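Local coordinates for protein beta-lactamase (Francisella tularensis subsp. tularensis, PDB 3P09) that probably hydrolyses beta-lactams to substituted beta-amino acids, as a class A beta-lactamase associated with antibiotic resistance, at residues A213-I225 with E271-L285. Residues are numbered along the deposited sequence; the frame is centred on the assembly and turned at random. Where two conformers were deposited one is given.
Sequences ANRIAFSMPKDWI and EEIIQQAAKLIANDL
Gln-275 meets the 213-225 loop along its whole side chain. Its CB lies 3.9 Å from Ser-219 OG, and its CG passes 3.3 Å from Asn-214 O. With the chain extended beyond CG (chi2 171°), the amide lies flat over one face of Phe-218: the planes are 8° apart, and CD sits 3.6 Å from Phe-218 CD1, offset toward the ring's rim. At the tip, OE1 rests over the same ring while NE2 donates to Asn-214 O (2.9 Å, N-H...O 161°), a bond that fixes the amide's rotation. Gln-275 O accepts from Ser-219 OG (2.7 Å) and, from the opposite face of its plane, from Lys-279 N. In this class A fold the C-terminal helix 271-289 and the loop before strand 225-232 pack side by side on the five-stranded sheet; Arg-215 reaches back to that sheet, its NH1 hydrogen-bonded to Gly-231 O and Asn-240 O and its NH2 to Thr-232 OG1. Its NE forms a salt bridge with Glu-271 OE2 (2.8 Å), which accepts through its anti lone pair; guanidinium and carboxylate are nearly perpendicular. Selenomethionine Met-220 bends its CE to 3.9 Å from Ala-278 CB, and the ring edge of Trp-224 meets Leu-285 CB.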
ATOM      1  N   ALA A 213     -12.056   3.175  -2.358  1.00 22.41           N
ATOM      2  CA  ALA A 213     -13.062   4.048  -2.963  1.00 24.16           C
ATOM      3  C   ALA A 213     -13.304   5.338  -2.168  1.00 25.53           C
ATOM      4  O   ALA A 213     -13.663   6.368  -2.737  1.00 27.31           O
ATOM      5  CB  ALA A 213     -14.387   3.292  -3.178  1.00 32.89           C
ATOM      6  N   ASN A 214     -13.113   5.286  -0.854  0.53 22.61           N
ATOM      7  CA  ASN A 214     -13.401   6.445  -0.015  0.53 21.86           C
ATOM      8  C   ASN A 214     -12.138   7.146   0.464  0.53 25.18           C
ATOM      9  O   ASN A 214     -12.156   7.902   1.445  0.53 25.66           O
ATOM     10  CB  ASN A 214     -14.291   6.053   1.163  0.53 22.49           C
ATOM     11  CG  ASN A 214     -15.717   5.772   0.738  0.53 31.99           C
ATOM     12  OD1 ASN A 214     -16.422   6.670   0.282  0.53 42.31           O
ATOM     13  ND2 ASN A 214     -16.151   4.527   0.880  0.53 28.42           N
ATOM     14  N   ARG A 215     -11.036   6.891  -0.233  1.00 23.28           N
ATOM     15  CA  ARG A 215      -9.777   7.530   0.115  1.00 17.82           C
ATOM     16  C   ARG A 215      -9.289   8.398  -1.037  1.00 17.13           C
ATOM     17  O   ARG A 215     -10.001   9.309  -1.438  1.00 21.88           O
ATOM     18  CB  ARG A 215      -8.773   6.500   0.633  1.00 19.40           C
ATOM     19  CG  ARG A 215      -9.325   5.869   1.923  1.00 18.03           C
ATOM     20  CD  ARG A 215      -8.413   4.827   2.555  1.00 22.69           C
ATOM     21  NE  ARG A 215      -9.105   4.193   3.666  1.00 19.25           N
ATOM     22  CZ  ARG A 215      -8.540   3.404   4.573  1.00 24.82           C
ATOM     23  NH1 ARG A 215      -7.235   3.133   4.528  1.00 18.41           N
ATOM     24  NH2 ARG A 215      -9.291   2.893   5.542  1.00 21.25           N
ATOM     25  N   ILE A 216      -8.113   8.141  -1.581  1.00 19.17           N
ATOM     26  CA  ILE A 216      -7.612   9.021  -2.646  1.00 16.83           C
ATOM     27  C   ILE A 216      -8.578   9.117  -3.831  1.00 25.17           C
ATOM     28  O   ILE A 216      -8.851  10.216  -4.348  1.00 22.41           O
ATOM     29  CB  ILE A 216      -6.228   8.560  -3.145  1.00 19.89           C
ATOM     30  CG1 ILE A 216      -5.165   8.835  -2.070  1.00 25.02           C
ATOM     31  CG2 ILE A 216      -5.879   9.248  -4.448  1.00 22.11           C
ATOM     32  CD1 ILE A 216      -3.796   8.198  -2.342  1.00 19.33           C
ATOM     33  N   ALA A 217      -9.086   7.967  -4.264  1.00 25.64           N
ATOM     34  CA  ALA A 217      -9.963   7.906  -5.427  1.00 25.99           C
ATOM     35  C   ALA A 217     -11.163   8.834  -5.293  1.00 25.27           C
ATOM     36  O   ALA A 217     -11.642   9.395  -6.282  1.00 25.84           O
ATOM     37  CB  ALA A 217     -10.429   6.464  -5.676  1.00 26.61           C
ATOM     38  N   PHE A 218     -11.647   8.981  -4.063  1.00 20.31           N
ATOM     39  CA  PHE A 218     -12.821   9.789  -3.764  1.00 19.24           C
ATOM     40  C   PHE A 218     -12.669  11.238  -4.248  1.00 27.58           C
ATOM     41  O   PHE A 218     -13.657  11.928  -4.499  1.00 29.02           O
ATOM     42  CB  PHE A 218     -13.042   9.762  -2.249  1.00 24.22           C
ATOM     43  CG  PHE A 218     -14.281  10.477  -1.786  1.00 28.02           C
ATOM     44  CD1 PHE A 218     -14.247  11.827  -1.479  1.00 30.04           C
ATOM     45  CD2 PHE A 218     -15.470   9.785  -1.614  1.00 35.87           C
ATOM     46  CE1 PHE A 218     -15.389  12.484  -1.033  1.00 34.65           C
ATOM     47  CE2 PHE A 218     -16.611  10.437  -1.171  1.00 37.42           C
ATOM     48  CZ  PHE A 218     -16.565  11.785  -0.879  1.00 33.53           C
ATOM     49  N   SER A 219     -11.427  11.696  -4.383  1.00 24.25           N
ATOM     50  CA  SER A 219     -11.174  13.099  -4.662  1.00 25.19           C
ATOM     51  C   SER A 219     -10.515  13.353  -6.011  1.00 29.47           C
ATOM     52  O   SER A 219     -10.283  14.506  -6.372  1.00 31.18           O
ATOM     53  CB  SER A 219     -10.320  13.714  -3.551  1.00 26.54           C
ATOM     54  OG  SER A 219     -10.996  13.645  -2.305  1.00 27.87           O
HETATM   55  N   MSE A 220     -10.198  12.286  -6.735  1.00 27.77           N
HETATM   56  CA  MSE A 220      -9.589  12.400  -8.055  1.00 29.22           C
HETATM   57  C   MSE A 220     -10.662  12.828  -9.061  1.00 30.42           C
HETATM   58  O   MSE A 220     -11.819  12.411  -8.964  1.00 29.68           O
HETATM   59  CB  MSE A 220      -8.953  11.058  -8.489  1.00 37.57           C
HETATM   60  CG  MSE A 220      -7.560  10.687  -7.860  1.00 21.50           C
HETATM   61 SE   MSE A 220      -6.400  12.206  -7.717  0.78 48.70          SE
HETATM   62  CE  MSE A 220      -6.754  12.675  -5.854  1.00 53.25           C
ATOM     63  N   PRO A 221     -10.288  13.669 -10.035  1.00 23.69           N
ATOM     64  CA  PRO A 221     -11.227  13.895 -11.139  1.00 32.40           C
ATOM     65  C   PRO A 221     -11.611  12.559 -11.755  1.00 37.48           C
ATOM     66  O   PRO A 221     -10.784  11.651 -11.839  1.00 37.66           O
ATOM     67  CB  PRO A 221     -10.412  14.726 -12.127  1.00 34.79           C
ATOM     68  CG  PRO A 221      -9.388  15.406 -11.282  1.00 32.13           C
ATOM     69  CD  PRO A 221      -9.027  14.401 -10.223  1.00 22.76           C
ATOM     70  N   LYS A 222     -12.857  12.434 -12.187  1.00 55.48           N
ATOM     71  CA  LYS A 222     -13.394  11.136 -12.592  1.00 64.69           C
ATOM     72  C   LYS A 222     -12.768  10.547 -13.865  1.00 52.99           C
ATOM     73  O   LYS A 222     -12.860   9.343 -14.105  1.00 48.56           O
ATOM     74  CB  LYS A 222     -14.920  11.209 -12.679  1.00 78.95           C
ATOM     75  CG  LYS A 222     -15.542  11.670 -11.361  1.00 89.00           C
ATOM     76  CD  LYS A 222     -17.031  11.942 -11.470  1.00 96.96           C
ATOM     77  CE  LYS A 222     -17.572  12.505 -10.163  1.00100.32           C
ATOM     78  NZ  LYS A 222     -19.059  12.599 -10.158  1.00103.47           N
ATOM     79  N   ASP A 223     -12.112  11.389 -14.659  1.00 46.57           N
ATOM     80  CA  ASP A 223     -11.398  10.921 -15.848  1.00 48.69           C
ATOM     81  C   ASP A 223      -9.917  10.599 -15.587  1.00 42.62           C
ATOM     82  O   ASP A 223      -9.173  10.262 -16.513  1.00 46.80           O
ATOM     83  CB  ASP A 223     -11.530  11.929 -16.991  1.00 54.92           C
ATOM     84  CG  ASP A 223     -11.245  13.351 -16.549  1.00 71.03           C
ATOM     85  OD1 ASP A 223     -11.697  13.736 -15.449  1.00 74.05           O
ATOM     86  OD2 ASP A 223     -10.574  14.085 -17.303  1.00 75.97           O
ATOM     87  N   TRP A 224      -9.487  10.718 -14.333  1.00 28.25           N
ATOM     88  CA  TRP A 224      -8.158  10.259 -13.948  1.00 25.87           C
ATOM     89  C   TRP A 224      -8.210   8.784 -13.543  1.00 35.11           C
ATOM     90  O   TRP A 224      -9.098   8.375 -12.803  1.00 34.29           O
ATOM     91  CB  TRP A 224      -7.596  11.111 -12.798  1.00 24.92           C
ATOM     92  CG  TRP A 224      -7.278  12.532 -13.216  1.00 30.90           C
ATOM     93  CD1 TRP A 224      -7.721  13.180 -14.343  1.00 29.70           C
ATOM     94  CD2 TRP A 224      -6.443  13.465 -12.521  1.00 30.46           C
ATOM     95  NE1 TRP A 224      -7.214  14.466 -14.386  1.00 25.86           N
ATOM     96  CE2 TRP A 224      -6.426  14.661 -13.279  1.00 34.86           C
ATOM     97  CE3 TRP A 224      -5.706  13.408 -11.337  1.00 29.40           C
ATOM     98  CZ2 TRP A 224      -5.702  15.785 -12.881  1.00 33.37           C
ATOM     99  CZ3 TRP A 224      -4.992  14.526 -10.941  1.00 36.40           C
ATOM    100  CH2 TRP A 224      -4.995  15.701 -11.714  1.00 28.67           C
ATOM    101  N   ILE A 225      -7.262   7.990 -14.036  1.00 29.84           N
ATOM    102  CA  ILE A 225      -7.218   6.570 -13.704  1.00 25.62           C
ATOM    103  C   ILE A 225      -6.358   6.350 -12.470  1.00 26.11           C
ATOM    104  O   ILE A 225      -5.321   6.987 -12.317  1.00 23.99           O
ATOM    105  CB  ILE A 225      -6.658   5.751 -14.865  1.00 25.05           C
ATOM    106  CG1 ILE A 225      -7.498   5.975 -16.124  1.00 34.85           C
ATOM    107  CG2 ILE A 225      -6.640   4.271 -14.516  1.00 24.82           C
ATOM    108  CD1 ILE A 225      -6.889   5.372 -17.360  1.00 36.67           C
ATOM    109  N   GLU A 271     -10.952   8.343   7.243  1.00 26.38           N
ATOM    110  CA  GLU A 271     -10.864   8.426   5.786  1.00 27.78           C
ATOM    111  C   GLU A 271     -11.069   9.855   5.283  1.00 28.95           C
ATOM    112  O   GLU A 271     -10.575  10.232   4.218  1.00 26.14           O
ATOM    113  CB  GLU A 271     -11.886   7.486   5.139  1.00 26.40           C
ATOM    114  CG  GLU A 271     -11.614   5.996   5.392  1.00 28.24           C
ATOM    115  CD  GLU A 271     -12.497   5.080   4.544  1.00 28.90           C
ATOM    116  OE1 GLU A 271     -13.739   5.193   4.637  1.00 26.94           O
ATOM    117  OE2 GLU A 271     -11.944   4.256   3.775  1.00 29.47           O
ATOM    118  N   GLU A 272     -11.792  10.661   6.046  1.00 26.67           N
ATOM    119  CA  GLU A 272     -12.126  12.004   5.581  1.00 27.83           C
ATOM    120  C   GLU A 272     -10.880  12.867   5.423  1.00 20.74           C
ATOM    121  O   GLU A 272     -10.791  13.679   4.503  1.00 25.46           O
ATOM    122  CB  GLU A 272     -13.115  12.688   6.528  1.00 37.27           C
ATOM    123  CG  GLU A 272     -14.069  11.728   7.218  1.00 60.08           C
ATOM    124  CD  GLU A 272     -15.479  11.802   6.671  1.00 82.32           C
ATOM    125  OE1 GLU A 272     -15.981  12.928   6.461  1.00 89.55           O
ATOM    126  OE2 GLU A 272     -16.087  10.729   6.453  1.00 89.12           O
ATOM    127  N   ILE A 273      -9.915  12.709   6.320  1.00 18.17           N
ATOM    128  CA  ILE A 273      -8.705  13.502   6.193  1.00 21.60           C
ATOM    129  C   ILE A 273      -7.932  13.135   4.919  1.00 26.16           C
ATOM    130  O   ILE A 273      -7.376  14.009   4.251  1.00 22.74           O
ATOM    131  CB  ILE A 273      -7.808  13.422   7.427  1.00 20.53           C
ATOM    132  CG1 ILE A 273      -6.820  14.590   7.424  1.00 27.80           C
ATOM    133  CG2 ILE A 273      -7.070  12.072   7.501  1.00 18.95           C
ATOM    134  CD1 ILE A 273      -5.890  14.602   8.632  1.00 29.61           C
ATOM    135  N   ILE A 274      -7.915  11.848   4.581  1.00 20.66           N
ATOM    136  CA  ILE A 274      -7.321  11.413   3.337  1.00 20.94           C
ATOM    137  C   ILE A 274      -8.067  12.065   2.162  1.00 19.96           C
ATOM    138  O   ILE A 274      -7.448  12.569   1.220  1.00 24.29           O
ATOM    139  CB  ILE A 274      -7.363   9.869   3.173  1.00 23.73           C
ATOM    140  CG1 ILE A 274      -6.836   9.172   4.426  1.00 32.50           C
ATOM    141  CG2 ILE A 274      -6.570   9.442   1.939  1.00 20.75           C
ATOM    142  CD1 ILE A 274      -5.391   9.437   4.704  1.00 28.38           C
ATOM    143  N   GLN A 275      -9.393  12.061   2.216  1.00 20.54           N
ATOM    144  CA  GLN A 275     -10.169  12.672   1.139  1.00 22.00           C
ATOM    145  C   GLN A 275      -9.775  14.126   0.939  1.00 24.24           C
ATOM    146  O   GLN A 275      -9.579  14.595  -0.188  1.00 25.37           O
ATOM    147  CB  GLN A 275     -11.664  12.587   1.430  1.00 26.08           C
ATOM    148  CG  GLN A 275     -12.168  11.173   1.533  1.00 23.33           C
ATOM    149  CD  GLN A 275     -13.583  11.124   2.038  1.00 28.69           C
ATOM    150  OE1 GLN A 275     -14.163  12.157   2.369  1.00 28.44           O
ATOM    151  NE2 GLN A 275     -14.152   9.926   2.105  1.00 27.65           N
ATOM    152  N   GLN A 276      -9.651  14.845   2.040  1.00 25.35           N
ATOM    153  CA  GLN A 276      -9.409  16.273   1.958  1.00 25.56           C
ATOM    154  C   GLN A 276      -7.982  16.568   1.491  1.00 25.66           C
ATOM    155  O   GLN A 276      -7.766  17.461   0.667  1.00 25.84           O
ATOM    156  CB  GLN A 276      -9.743  16.940   3.295  1.00 31.97           C
ATOM    157  CG  GLN A 276     -11.248  16.939   3.585  1.00 29.40           C
ATOM    158  CD  GLN A 276     -11.561  17.196   5.046  1.00 38.48           C
ATOM    159  OE1 GLN A 276     -11.015  18.113   5.660  1.00 33.44           O
ATOM    160  NE2 GLN A 276     -12.436  16.376   5.614  1.00 36.47           N
ATOM    161  N   ALA A 277      -7.021  15.803   1.999  1.00 20.61           N
ATOM    162  CA  ALA A 277      -5.641  15.930   1.553  1.00 26.59           C
ATOM    163  C   ALA A 277      -5.540  15.633   0.065  1.00 25.20           C
ATOM    164  O   ALA A 277      -4.866  16.355  -0.672  1.00 26.44           O
ATOM    165  CB  ALA A 277      -4.728  15.008   2.341  1.00 22.91           C
ATOM    166  N   ALA A 278      -6.216  14.576  -0.377  1.00 19.34           N
ATOM    167  CA  ALA A 278      -6.181  14.191  -1.793  1.00 23.07           C
ATOM    168  C   ALA A 278      -6.798  15.260  -2.684  1.00 24.69           C
ATOM    169  O   ALA A 278      -6.390  15.437  -3.829  1.00 28.04           O
ATOM    170  CB  ALA A 278      -6.882  12.844  -2.007  1.00 21.97           C
ATOM    171  N   LYS A 279      -7.796  15.963  -2.167  1.00 26.60           N
ATOM    172  CA  LYS A 279      -8.471  16.996  -2.951  1.00 32.52           C
ATOM    173  C   LYS A 279      -7.551  18.204  -3.126  1.00 27.08           C
ATOM    174  O   LYS A 279      -7.498  18.817  -4.201  1.00 30.79           O
ATOM    175  CB  LYS A 279      -9.780  17.410  -2.278  1.00 33.66           C
ATOM    176  CG  LYS A 279     -10.558  18.484  -3.032  1.00 37.89           C
ATOM    177  CD  LYS A 279     -10.737  18.091  -4.495  1.00 46.26           C
ATOM    178  CE  LYS A 279     -12.005  18.690  -5.080  1.00 56.23           C
ATOM    179  NZ  LYS A 279     -13.215  18.064  -4.473  1.00 63.17           N
ATOM    180  N   LEU A 280      -6.831  18.543  -2.060  1.00 25.01           N
ATOM    181  CA  LEU A 280      -5.860  19.622  -2.119  1.00 31.00           C
ATOM    182  C   LEU A 280      -4.849  19.291  -3.194  1.00 29.85           C
ATOM    183  O   LEU A 280      -4.462  20.136  -3.993  1.00 26.62           O
ATOM    184  CB  LEU A 280      -5.152  19.780  -0.776  1.00 33.87           C
ATOM    185  CG  LEU A 280      -6.014  20.379   0.336  1.00 30.89           C
ATOM    186  CD1 LEU A 280      -5.339  20.251   1.692  1.00 30.88           C
ATOM    187  CD2 LEU A 280      -6.321  21.840   0.020  1.00 36.99           C
ATOM    188  N   ILE A 281      -4.427  18.041  -3.214  1.00 24.68           N
ATOM    189  CA  ILE A 281      -3.387  17.630  -4.136  1.00 28.56           C
ATOM    190  C   ILE A 281      -3.902  17.645  -5.571  1.00 30.96           C
ATOM    191  O   ILE A 281      -3.228  18.135  -6.485  1.00 28.76           O
ATOM    192  CB  ILE A 281      -2.839  16.262  -3.744  1.00 22.81           C
ATOM    193  CG1 ILE A 281      -2.062  16.409  -2.424  1.00 24.92           C
ATOM    194  CG2 ILE A 281      -1.937  15.726  -4.836  1.00 23.58           C
ATOM    195  CD1 ILE A 281      -1.891  15.133  -1.646  1.00 26.91           C
ATOM    196  N   ALA A 282      -5.109  17.123  -5.760  1.00 23.45           N
ATOM    197  CA  ALA A 282      -5.720  17.097  -7.083  1.00 29.29           C
ATOM    198  C   ALA A 282      -5.838  18.515  -7.636  1.00 30.32           C
ATOM    199  O   ALA A 282      -5.581  18.748  -8.815  1.00 26.77           O
ATOM    200  CB  ALA A 282      -7.100  16.416  -7.033  1.00 31.35           C
ATOM    201  N   ASN A 283      -6.241  19.453  -6.784  1.00 29.50           N
ATOM    202  CA  ASN A 283      -6.370  20.846  -7.197  1.00 28.65           C
ATOM    203  C   ASN A 283      -5.028  21.431  -7.626  1.00 35.05           C
ATOM    204  O   ASN A 283      -4.944  22.168  -8.613  1.00 34.57           O
ATOM    205  CB  ASN A 283      -6.957  21.693  -6.072  1.00 32.07           C
ATOM    206  CG  ASN A 283      -8.430  21.412  -5.836  1.00 38.65           C
ATOM    207  OD1 ASN A 283      -9.101  20.800  -6.669  1.00 41.58           O
ATOM    208  ND2 ASN A 283      -8.940  21.873  -4.701  1.00 41.72           N
ATOM    209  N   ASP A 284      -3.981  21.097  -6.877  1.00 26.35           N
ATOM    210  CA  ASP A 284      -2.647  21.612  -7.157  1.00 33.91           C
ATOM    211  C   ASP A 284      -2.096  21.029  -8.453  1.00 35.72           C
ATOM    212  O   ASP A 284      -1.555  21.751  -9.285  1.00 34.38           O
ATOM    213  CB  ASP A 284      -1.700  21.324  -5.995  1.00 32.35           C
ATOM    214  CG  ASP A 284      -0.463  22.204  -6.025  1.00 43.41           C
ATOM    215  OD1 ASP A 284      -0.611  23.436  -6.198  1.00 40.99           O
ATOM    216  OD2 ASP A 284       0.653  21.665  -5.885  1.00 50.36           O
ATOM    217  N   LEU A 285      -2.254  19.721  -8.628  1.00 28.44           N
ATOM    218  CA  LEU A 285      -1.813  19.070  -9.853  1.00 31.40           C
ATOM    219  C   LEU A 285      -2.500  19.669 -11.068  1.00 32.76           C
ATOM    220  O   LEU A 285      -1.854  19.960 -12.078  1.00 36.30           O
ATOM    221  CB  LEU A 285      -2.067  17.565  -9.783  1.00 26.93           C
ATOM    222  CG  LEU A 285      -1.140  16.853  -8.796  1.00 34.54           C
ATOM    223  CD1 LEU A 285      -1.429  15.365  -8.770  1.00 33.40           C
ATOM    224  CD2 LEU A 285       0.332  17.125  -9.142  1.00 36.70           C
TER
HETATM  225  O   HOH W   1     -12.065   3.434   1.042  1.00 26.02           O
HETATM  226  O   HOH W   2     -14.804   3.017   3.535  1.00 43.52           O